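Local coordinates for cytochrome c family protein (Geobacter sulfurreducens, PDB 3OUE) that probably carries electrons along a row of six covalently bound hemes, as the C-terminal hexaheme part of a longer dodecaheme cytochrome c, at residues A[5-10]-A[17-22]; A[13-18]-A[79-84]; A[70-75]-A[106-111]. All blocks are in the same frame, centred on the assembly; numbering follows the deposited sequence.

Contact 1: residues A[5-10]-A[17-22]; sequences KTVNFK and AAFSHE. With HEC (heme c), chain D.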
# COMPACT_ATOMS: atom_id res chain seq x y z
N LYS A 5 -7.74 17.57 16.42
CA LYS A 5 -7.40 17.70 15.01
C LYS A 5 -6.88 16.42 14.39
O LYS A 5 -6.64 15.42 15.07
CB LYS A 5 -6.35 18.81 14.83
CG LYS A 5 -5.06 18.53 15.60
CD LYS A 5 -4.08 19.70 15.51
CE LYS A 5 -2.79 19.39 16.27
NZ LYS A 5 -1.81 20.50 16.17
N THR A 6 -6.70 16.46 13.08
CA THR A 6 -6.18 15.35 12.31
C THR A 6 -4.78 15.09 12.82
O THR A 6 -4.01 16.03 13.04
CB THR A 6 -6.15 15.70 10.82
OG1 THR A 6 -7.50 15.87 10.36
CG2 THR A 6 -5.47 14.61 10.01
N VAL A 7 -4.44 13.82 13.02
CA VAL A 7 -3.13 13.47 13.54
C VAL A 7 -2.18 13.00 12.46
O VAL A 7 -2.55 12.22 11.59
CB VAL A 7 -3.26 12.36 14.60
CG1 VAL A 7 -1.89 12.06 15.21
CG2 VAL A 7 -4.26 12.78 15.66
N ASN A 8 -0.95 13.50 12.52
CA ASN A 8 0.09 13.13 11.56
C ASN A 8 1.18 12.30 12.24
O ASN A 8 1.74 12.72 13.26
CB ASN A 8 0.72 14.38 10.95
CG ASN A 8 -0.28 15.25 10.22
OD1 ASN A 8 -1.06 14.77 9.39
ND2 ASN A 8 -0.28 16.55 10.53
N PHE A 9 1.46 11.13 11.70
CA PHE A 9 2.49 10.26 12.26
C PHE A 9 3.75 10.36 11.42
O PHE A 9 3.79 9.88 10.29
CB PHE A 9 2.01 8.81 12.32
CG PHE A 9 0.82 8.60 13.20
CD1 PHE A 9 -0.45 9.01 12.80
CD2 PHE A 9 0.97 8.02 14.46
CE1 PHE A 9 -1.55 8.83 13.63
CE2 PHE A 9 -0.12 7.84 15.30
CZ PHE A 9 -1.39 8.25 14.88
N LYS A 10 4.78 10.98 11.98
CA LYS A 10 6.05 11.15 11.29
C LYS A 10 6.99 9.97 11.53
O LYS A 10 7.36 9.68 12.67
CB LYS A 10 6.74 12.44 11.74
CG LYS A 10 5.99 13.73 11.42
CD LYS A 10 5.92 13.98 9.93
CE LYS A 10 5.39 15.38 9.62
NZ LYS A 10 4.04 15.61 10.21
N ALA A 17 1.83 8.75 8.00
CA ALA A 17 0.47 8.25 8.09
C ALA A 17 -0.40 9.35 8.70
O ALA A 17 0.10 10.28 9.33
CB ALA A 17 0.43 7.00 8.97
N ALA A 18 -1.71 9.24 8.50
CA ALA A 18 -2.63 10.22 9.03
C ALA A 18 -3.85 9.56 9.66
O ALA A 18 -4.24 8.45 9.28
CB ALA A 18 -3.07 11.17 7.93
N PHE A 19 -4.44 10.23 10.64
CA PHE A 19 -5.64 9.75 11.32
C PHE A 19 -6.61 10.91 11.38
O PHE A 19 -6.24 12.01 11.80
CB PHE A 19 -5.32 9.29 12.74
CG PHE A 19 -6.55 9.01 13.56
CD1 PHE A 19 -7.29 7.85 13.35
CD2 PHE A 19 -6.97 9.91 14.53
CE1 PHE A 19 -8.44 7.60 14.08
CE2 PHE A 19 -8.11 9.67 15.27
CZ PHE A 19 -8.85 8.51 15.05
N SER A 20 -7.85 10.68 10.97
CA SER A 20 -8.86 11.73 10.98
C SER A 20 -9.78 11.58 12.17
O SER A 20 -10.52 10.61 12.27
CB SER A 20 -9.70 11.70 9.71
OG SER A 20 -10.67 12.75 9.76
N HIS A 21 -9.74 12.55 13.07
CA HIS A 21 -10.61 12.51 14.23
C HIS A 21 -12.04 12.71 13.74
O HIS A 21 -12.94 11.97 14.12
CB HIS A 21 -10.26 13.61 15.23
CG HIS A 21 -9.39 13.14 16.35
ND1 HIS A 21 -8.04 13.42 16.45
CD2 HIS A 21 -9.69 12.40 17.45
CE1 HIS A 21 -7.59 12.85 17.57
NE2 HIS A 21 -8.55 12.21 18.21
N GLU A 22 -12.23 13.72 12.89
CA GLU A 22 -13.56 14.03 12.39
C GLU A 22 -14.26 12.81 11.78
O GLU A 22 -15.42 12.53 12.09
CB GLU A 22 -13.50 15.17 11.38
CG GLU A 22 -14.85 15.61 10.85
CD GLU A 22 -14.78 16.91 10.06
OE1 GLU A 22 -13.75 17.14 9.38
OE2 GLU A 22 -15.75 17.70 10.10
FE HEC D . -8.35 11.19 19.95
CHA HEC D . -4.97 11.83 19.67
CHB HEC D . -8.72 13.89 21.98
CHC HEC D . -11.76 10.63 20.05
CHD HEC D . -7.92 8.21 18.34
NA HEC D . -7.12 12.53 20.71
C1A HEC D . -5.77 12.70 20.45
C2A HEC D . -5.28 13.89 21.11
C3A HEC D . -6.29 14.40 21.83
C4A HEC D . -7.44 13.56 21.58
CMA HEC D . -6.16 15.64 22.72
CAA HEC D . -3.85 14.43 21.05
CBA HEC D . -3.15 14.14 22.36
CGA HEC D . -1.64 14.04 22.21
O1A HEC D . -1.18 13.08 21.54
O2A HEC D . -0.91 14.90 22.76
NB HEC D . -9.89 12.11 20.75
C1B HEC D . -9.87 13.22 21.58
C2B HEC D . -11.22 13.59 21.99
C3B HEC D . -12.08 12.70 21.41
C4B HEC D . -11.25 11.78 20.66
CMB HEC D . -11.61 14.78 22.90
CAB HEC D . -13.61 12.72 21.45
CBB HEC D . -14.16 14.00 20.85
NC HEC D . -9.56 9.76 19.34
C1C HEC D . -10.95 9.67 19.45
C2C HEC D . -11.46 8.43 18.89
C3C HEC D . -10.36 7.75 18.44
C4C HEC D . -9.21 8.58 18.69
CMC HEC D . -12.95 8.02 18.81
CAC HEC D . -10.28 6.28 17.98
CBC HEC D . -11.17 5.96 16.80
ND HEC D . -6.82 10.25 19.14
C1D HEC D . -6.80 9.02 18.51
C2D HEC D . -5.50 8.73 17.95
C3D HEC D . -4.67 9.74 18.30
C4D HEC D . -5.46 10.68 19.06
CMD HEC D . -5.14 7.57 17.01
CAD HEC D . -3.18 9.81 17.95
CBD HEC D . -2.34 9.25 19.10
CGD HEC D . -0.85 9.23 18.79
O1D HEC D . -0.30 10.27 18.37
O2D HEC D . -0.23 8.16 18.97
O HOH W 1 -9.81 15.22 12.26

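Contact 2: residues A[13-18]-A[79-84]; sequences GVADAA and PGLKPA. With HEC (heme c), chain G.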
# COMPACT_ATOMS: atom_id res chain seq x y z
N GLY A 13 12.17 7.48 7.12
CA GLY A 13 12.37 6.35 6.22
C GLY A 13 11.05 5.78 5.72
O GLY A 13 11.03 5.05 4.73
N VAL A 14 9.96 6.11 6.40
CA VAL A 14 8.64 5.62 6.01
C VAL A 14 7.72 6.78 5.65
O VAL A 14 7.85 7.87 6.20
CB VAL A 14 7.96 4.82 7.15
CG1 VAL A 14 6.67 4.21 6.65
CG2 VAL A 14 8.90 3.75 7.66
N ALA A 15 6.80 6.54 4.73
CA ALA A 15 5.85 7.57 4.32
C ALA A 15 4.95 7.85 5.52
O ALA A 15 4.49 6.92 6.19
CB ALA A 15 5.02 7.08 3.15
N ASP A 16 4.70 9.12 5.80
CA ASP A 16 3.86 9.49 6.93
C ASP A 16 2.45 8.93 6.83
O ASP A 16 1.94 8.67 5.74
CB ASP A 16 3.76 11.01 7.08
CG ASP A 16 5.11 11.66 7.25
OD1 ASP A 16 5.99 11.08 7.93
OD2 ASP A 16 5.28 12.78 6.72
N ALA A 17 1.83 8.75 8.00
CA ALA A 17 0.47 8.25 8.09
C ALA A 17 -0.40 9.35 8.70
O ALA A 17 0.10 10.28 9.33
CB ALA A 17 0.43 7.00 8.97
N ALA A 18 -1.71 9.24 8.50
CA ALA A 18 -2.63 10.22 9.03
C ALA A 18 -3.85 9.56 9.66
O ALA A 18 -4.24 8.45 9.28
CB ALA A 18 -3.07 11.17 7.93
N PRO A 79 -0.81 8.36 2.83
CA PRO A 79 -0.97 9.13 1.59
C PRO A 79 0.12 8.86 0.55
O PRO A 79 -0.16 8.70 -0.64
CB PRO A 79 -0.96 10.57 2.08
CG PRO A 79 -1.62 10.47 3.42
CD PRO A 79 -0.98 9.22 4.01
N GLY A 80 1.37 8.80 1.01
CA GLY A 80 2.48 8.57 0.10
C GLY A 80 2.57 7.15 -0.44
O GLY A 80 3.30 6.90 -1.40
N LEU A 81 1.85 6.22 0.17
CA LEU A 81 1.87 4.83 -0.28
C LEU A 81 0.67 4.54 -1.18
O LEU A 81 0.26 3.39 -1.31
CB LEU A 81 1.86 3.88 0.92
CG LEU A 81 3.10 3.90 1.81
CD1 LEU A 81 2.97 2.87 2.92
CD2 LEU A 81 4.33 3.61 0.97
N LYS A 82 0.14 5.58 -1.82
CA LYS A 82 -1.01 5.43 -2.69
C LYS A 82 -0.64 4.79 -4.03
O LYS A 82 0.23 5.27 -4.75
CB LYS A 82 -1.66 6.80 -2.93
CG LYS A 82 -2.96 6.76 -3.73
CD LYS A 82 -2.83 7.54 -5.04
CE LYS A 82 -4.15 7.55 -5.81
NZ LYS A 82 -4.06 8.27 -7.12
N PRO A 83 -1.29 3.67 -4.37
CA PRO A 83 -1.00 2.98 -5.63
C PRO A 83 -1.53 3.81 -6.80
O PRO A 83 -2.68 4.25 -6.78
CB PRO A 83 -1.74 1.65 -5.47
CG PRO A 83 -2.94 2.05 -4.67
CD PRO A 83 -2.35 2.97 -3.62
N ALA A 84 -0.69 4.04 -7.80
CA ALA A 84 -1.10 4.83 -8.96
C ALA A 84 -0.65 4.20 -10.26
O ALA A 84 0.05 3.19 -10.26
CB ALA A 84 -0.52 6.23 -8.84
FE HEC G . 2.18 -1.50 -5.95
CHA HEC G . 4.90 0.41 -6.98
CHB HEC G . 1.54 0.76 -3.46
CHC HEC G . -0.54 -3.37 -4.86
CHD HEC G . 2.80 -3.79 -8.33
NA HEC G . 3.03 0.20 -5.36
C1A HEC G . 4.12 0.88 -5.91
C2A HEC G . 4.38 2.14 -5.21
C3A HEC G . 3.45 2.20 -4.23
C4A HEC G . 2.64 1.00 -4.31
CMA HEC G . 3.23 3.40 -3.32
CAA HEC G . 5.34 3.30 -5.55
CBA HEC G . 4.90 3.99 -6.84
CGA HEC G . 3.43 4.40 -6.82
O1A HEC G . 3.11 5.49 -6.30
O2A HEC G . 2.58 3.61 -7.30
NB HEC G . 0.83 -1.37 -4.48
C1B HEC G . 0.72 -0.35 -3.53
C2B HEC G . -0.38 -0.59 -2.62
C3B HEC G . -1.01 -1.73 -3.08
C4B HEC G . -0.23 -2.21 -4.18
CMB HEC G . -0.73 0.22 -1.36
CAB HEC G . -2.32 -2.36 -2.63
CBB HEC G . -3.48 -1.42 -2.31
NC HEC G . 1.31 -3.19 -6.47
C1C HEC G . 0.20 -3.84 -5.93
C2C HEC G . -0.05 -5.11 -6.60
C3C HEC G . 0.92 -5.24 -7.53
C4C HEC G . 1.73 -4.04 -7.49
CMC HEC G . -1.21 -6.08 -6.37
CAC HEC G . 1.24 -6.50 -8.35
CBC HEC G . 0.17 -7.00 -9.29
ND HEC G . 3.55 -1.64 -7.34
C1D HEC G . 3.64 -2.67 -8.27
C2D HEC G . 4.74 -2.42 -9.19
C3D HEC G . 5.37 -1.30 -8.77
C4D HEC G . 4.62 -0.79 -7.64
CMD HEC G . 5.09 -3.20 -10.44
CAD HEC G . 6.66 -0.78 -9.39
CBD HEC G . 7.92 -1.10 -8.59
CGD HEC G . 9.19 -0.77 -9.35
O1D HEC G . 9.16 0.12 -10.22
O2D HEC G . 10.23 -1.40 -9.06
O HOH W 2 2.52 9.59 3.35

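Contact 3: residues A[70-75]-A[106-111]; sequences SASDCG and FKCADC. With HEC (heme c), chain G.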
# COMPACT_ATOMS: atom_id res chain seq x y z
N SER A 70 -5.49 -3.55 8.53
CA SER A 70 -4.33 -2.67 8.45
C SER A 70 -3.13 -3.36 7.81
O SER A 70 -2.03 -2.81 7.76
CB SER A 70 -3.95 -2.17 9.85
OG SER A 70 -3.69 -3.26 10.72
N ALA A 71 -3.34 -4.58 7.31
CA ALA A 71 -2.27 -5.32 6.66
C ALA A 71 -2.18 -4.94 5.18
O ALA A 71 -1.14 -5.13 4.54
CB ALA A 71 -2.52 -6.82 6.79
N SER A 72 -3.27 -4.40 4.65
CA SER A 72 -3.30 -4.01 3.24
C SER A 72 -3.80 -2.58 3.06
O SER A 72 -4.03 -1.86 4.04
CB SER A 72 -4.19 -4.98 2.47
OG SER A 72 -4.03 -4.81 1.07
N ASP A 73 -3.95 -2.16 1.81
CA ASP A 73 -4.42 -0.82 1.48
C ASP A 73 -3.64 0.24 2.25
O ASP A 73 -4.22 1.07 2.94
CB ASP A 73 -5.91 -0.68 1.80
CG ASP A 73 -6.74 -1.82 1.24
OD1 ASP A 73 -6.51 -2.20 0.07
OD2 ASP A 73 -7.62 -2.35 1.96
N CYS A 74 -2.33 0.21 2.10
CA CYS A 74 -1.45 1.16 2.77
C CYS A 74 -1.76 2.60 2.40
O CYS A 74 -1.57 3.51 3.21
CB CYS A 74 0.01 0.86 2.40
SG CYS A 74 0.42 -0.91 2.31
N GLY A 75 -2.24 2.81 1.18
CA GLY A 75 -2.55 4.15 0.73
C GLY A 75 -3.71 4.83 1.43
O GLY A 75 -3.89 6.04 1.31
N PHE A 106 -5.73 -8.74 -7.02
CA PHE A 106 -4.76 -9.00 -5.95
C PHE A 106 -4.77 -7.98 -4.83
O PHE A 106 -5.37 -6.91 -4.94
CB PHE A 106 -3.35 -9.07 -6.54
CG PHE A 106 -3.23 -9.97 -7.74
CD1 PHE A 106 -3.36 -9.45 -9.03
CD2 PHE A 106 -2.99 -11.33 -7.59
CE1 PHE A 106 -3.26 -10.28 -10.15
CE2 PHE A 106 -2.88 -12.17 -8.70
CZ PHE A 106 -3.02 -11.64 -9.99
N LYS A 107 -4.07 -8.32 -3.75
CA LYS A 107 -3.92 -7.44 -2.60
C LYS A 107 -2.48 -6.97 -2.61
O LYS A 107 -1.62 -7.61 -3.21
CB LYS A 107 -4.22 -8.18 -1.30
CG LYS A 107 -5.67 -8.62 -1.16
CD LYS A 107 -5.88 -9.37 0.15
CE LYS A 107 -4.99 -10.60 0.23
NZ LYS A 107 -5.21 -11.41 1.47
N CYS A 108 -2.20 -5.87 -1.93
CA CYS A 108 -0.85 -5.32 -1.87
C CYS A 108 0.22 -6.38 -1.62
O CYS A 108 1.26 -6.39 -2.27
CB CYS A 108 -0.76 -4.25 -0.78
SG CYS A 108 -1.96 -2.89 -0.96
N ALA A 109 -0.05 -7.28 -0.68
CA ALA A 109 0.87 -8.34 -0.30
C ALA A 109 1.24 -9.32 -1.41
O ALA A 109 2.29 -9.96 -1.35
CB ALA A 109 0.31 -9.10 0.89
N ASP A 110 0.38 -9.45 -2.41
CA ASP A 110 0.64 -10.37 -3.50
C ASP A 110 1.83 -9.96 -4.37
O ASP A 110 2.35 -10.78 -5.14
CB ASP A 110 -0.60 -10.53 -4.38
CG ASP A 110 -1.77 -11.12 -3.62
OD1 ASP A 110 -1.52 -11.96 -2.72
OD2 ASP A 110 -2.93 -10.77 -3.93
N CYS A 111 2.27 -8.71 -4.27
CA CYS A 111 3.40 -8.23 -5.05
C CYS A 111 4.44 -7.56 -4.18
O CYS A 111 5.65 -7.63 -4.45
CB CYS A 111 2.94 -7.23 -6.11
SG CYS A 111 1.74 -7.89 -7.30
FE HEC G . 2.18 -1.50 -5.95
CHA HEC G . 4.90 0.41 -6.98
CHB HEC G . 1.54 0.76 -3.46
CHC HEC G . -0.54 -3.37 -4.86
CHD HEC G . 2.80 -3.79 -8.33
NA HEC G . 3.03 0.20 -5.36
C1A HEC G . 4.12 0.88 -5.91
C2A HEC G . 4.38 2.14 -5.21
C3A HEC G . 3.45 2.20 -4.23
C4A HEC G . 2.64 1.00 -4.31
CMA HEC G . 3.23 3.40 -3.32
CAA HEC G . 5.34 3.30 -5.55
CBA HEC G . 4.90 3.99 -6.84
CGA HEC G . 3.43 4.40 -6.82
O1A HEC G . 3.11 5.49 -6.30
O2A HEC G . 2.58 3.61 -7.30
NB HEC G . 0.83 -1.37 -4.48
C1B HEC G . 0.72 -0.35 -3.53
C2B HEC G . -0.38 -0.59 -2.62
C3B HEC G . -1.01 -1.73 -3.08
C4B HEC G . -0.23 -2.21 -4.18
CMB HEC G . -0.73 0.22 -1.36
CAB HEC G . -2.32 -2.36 -2.63
CBB HEC G . -3.48 -1.42 -2.31
NC HEC G . 1.31 -3.19 -6.47
C1C HEC G . 0.20 -3.84 -5.93
C2C HEC G . -0.05 -5.11 -6.60
C3C HEC G . 0.92 -5.24 -7.53
C4C HEC G . 1.73 -4.04 -7.49
CMC HEC G . -1.21 -6.08 -6.37
CAC HEC G . 1.24 -6.50 -8.35
CBC HEC G . 0.17 -7.00 -9.29
ND HEC G . 3.55 -1.64 -7.34
C1D HEC G . 3.64 -2.67 -8.27
C2D HEC G . 4.74 -2.42 -9.19
C3D HEC G . 5.37 -1.30 -8.77
C4D HEC G . 4.62 -0.79 -7.64
CMD HEC G . 5.09 -3.20 -10.44
CAD HEC G . 6.66 -0.78 -9.39
CBD HEC G . 7.92 -1.10 -8.59
CGD HEC G . 9.19 -0.77 -9.35
O1D HEC G . 9.16 0.12 -10.22
O2D HEC G . 10.23 -1.40 -9.06

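Contact 1: residues A[5-10]-A[17-22]
His21 is held through both ring nitrogens. Its NE2 binds the heme iron at 2.0 Å, and its ND1 donates to Lys5 O at 2.8 Å. The acceptor lies near the imidazole plane, the donor 39° above the carbonyl plane. This bond should fix the ring's rotation about the iron axis and may make it a stronger ligand. His34 is the other axial ligand.

With CG anti to the backbone N (chi1 170°), the Phe19 ring leaves the strand and lies with one face over the heme methyl CMD. Its CE2 reaches heme CHD at 3.4 Å and stands over one face of His21. With an alanine here, the heme edge at CMD and CHD would probably lose its cover on the His21 side, and His21 a flanking ring. Val7 CG2 packs 3.8 Å from His21 CE1, and Phe9 CE1 lies 3.9 Å from Phe19 CB.

Antiparallel backbone pairs, Val7 with Phe19 and Phe9 with Ala17, set these four side chains on one face of the hairpin of strands 7-9 and 17-19. Ser20 OG caps Phe23 N as helix 21-25 begins at His21, and the Ala18 backbone hydrogen-bonds to that of Cys77 in helix 74-77.

Contact 2: residues A[13-18]-A[79-84]
Asp16 O faces the turn at Pro79 and Gly80 and is met by several groups. A water donates to Asp16 O at 2.6 Å and accepts from Gly80 N at 2.7 Å. Pro79 CD lies 3.4 Å from Asp16 O. The single N-H of His78 ND1 is shared: it hydrogen-bonds to Ala15 O and, weakly, to Asp16 O. His78 is an axial ligand of a heme iron, so the 13-18 backbone is a second shell to that ligand.

The rest is apolar. Ala15 CB points to the turn and meets Leu81 CG at 3.9 Å. The Leu81 side chain starts with CG anti to its carbonyl carbon (chi1 -66°), which turns the branch point and CD2 to the alanine methyl. Gly80 has no side chain, and its CA comes within 4.2 Å of Ala15 CB.

The 79-84 segment also serves the next heme. Pro83 CB lies 3.7 Å from heme C1B, against pyrrole ring B. Ala84 N makes a weak hydrogen bond of 3.3 Å to propionate oxygen O2A, and Ala84 O accepts from His99, an axial ligand of this heme.

No direct hydrogen bond joins the two segments. The join rests on the bridging water, the Ala15-Leu81 contact and Pro79 against Asp16 O. This implies a close but lightly held join, with backbone carbonyls bonded to His78 and His99, axial ligands of two different hemes.

Contact 3: residues A[70-75]-A[106-111]
Cys108, the first cysteine of one CXXCH heme-binding motif, packs against the residues leading into another, which starts at Cys74. The two cysteines are bound covalently to different hemes. Cys108 SG is the centre of the contact. It forms a thioether with heme CAB. Ser72 OG stands 3.5 Å from Cys108 SG. Asp73 N lies at the same 3.5 Å from Cys108 SG, and Cys74 N is farther off at 4.4 Å. None of these makes a hydrogen bond across the contact, so the bulky sulfur rests in the bend of the 72-74 backbone by shape. Ser72 OG is anti to its backbone N (chi1 -168°), which carries the hydroxyl to the sulfur and alongside Lys107 CB.

The loop that presents Cys108 is braced from within. Lys107 N donates to Asp110 OD2 at 2.7 Å in a nearly straight bond of 172°, meeting the carboxylate from above its plane. In return Asp110 N donates to Lys107 O at 2.8 Å. This reciprocal pair closes the loop just ahead of the second thioether, from Cys111 SG to heme CAC. Phe106 CB packs 3.7 Å from the neighbouring methyl CMC.

The heme bound by Cys108 and Cys111 also fills part of the interface. Its methyl CMB lies 3.8 Å from Cys74 N, at the start of helix 74-77, and Cys74 also touches Leu81 and Tyr118. The two segments come one from each cytochrome c7 sequence region. Paired thioethers from a CXXCH motif are the hallmark of c-type cytochromes. Two such motifs packed close together suit a multiheme chain whose successive hemes lie close together.

How the contacts relate
Contacts 1 and 2 share Ala17 and Ala18 and both use strand 17-19, so contact 2 joins that hairpin to the 79-84 loop. Contacts 2 and 3 touch directly, with Leu81 CD1 3.6 Å from Cys74 CB, and both reach the same heme. Contacts 1 and 3 do not touch. Contact 1 is partly buried and lies toward one end of the chain; it combines regular strand bonds with an iron ligand. Contact 2 is a surface join of loop and turn, linked by water and methyl groups. Contact 3, nearest the chain centre, is partly buried, has no cross-segment hydrogen bond and packs a heme-bound cysteine of one family region against the start of a heme motif of the other.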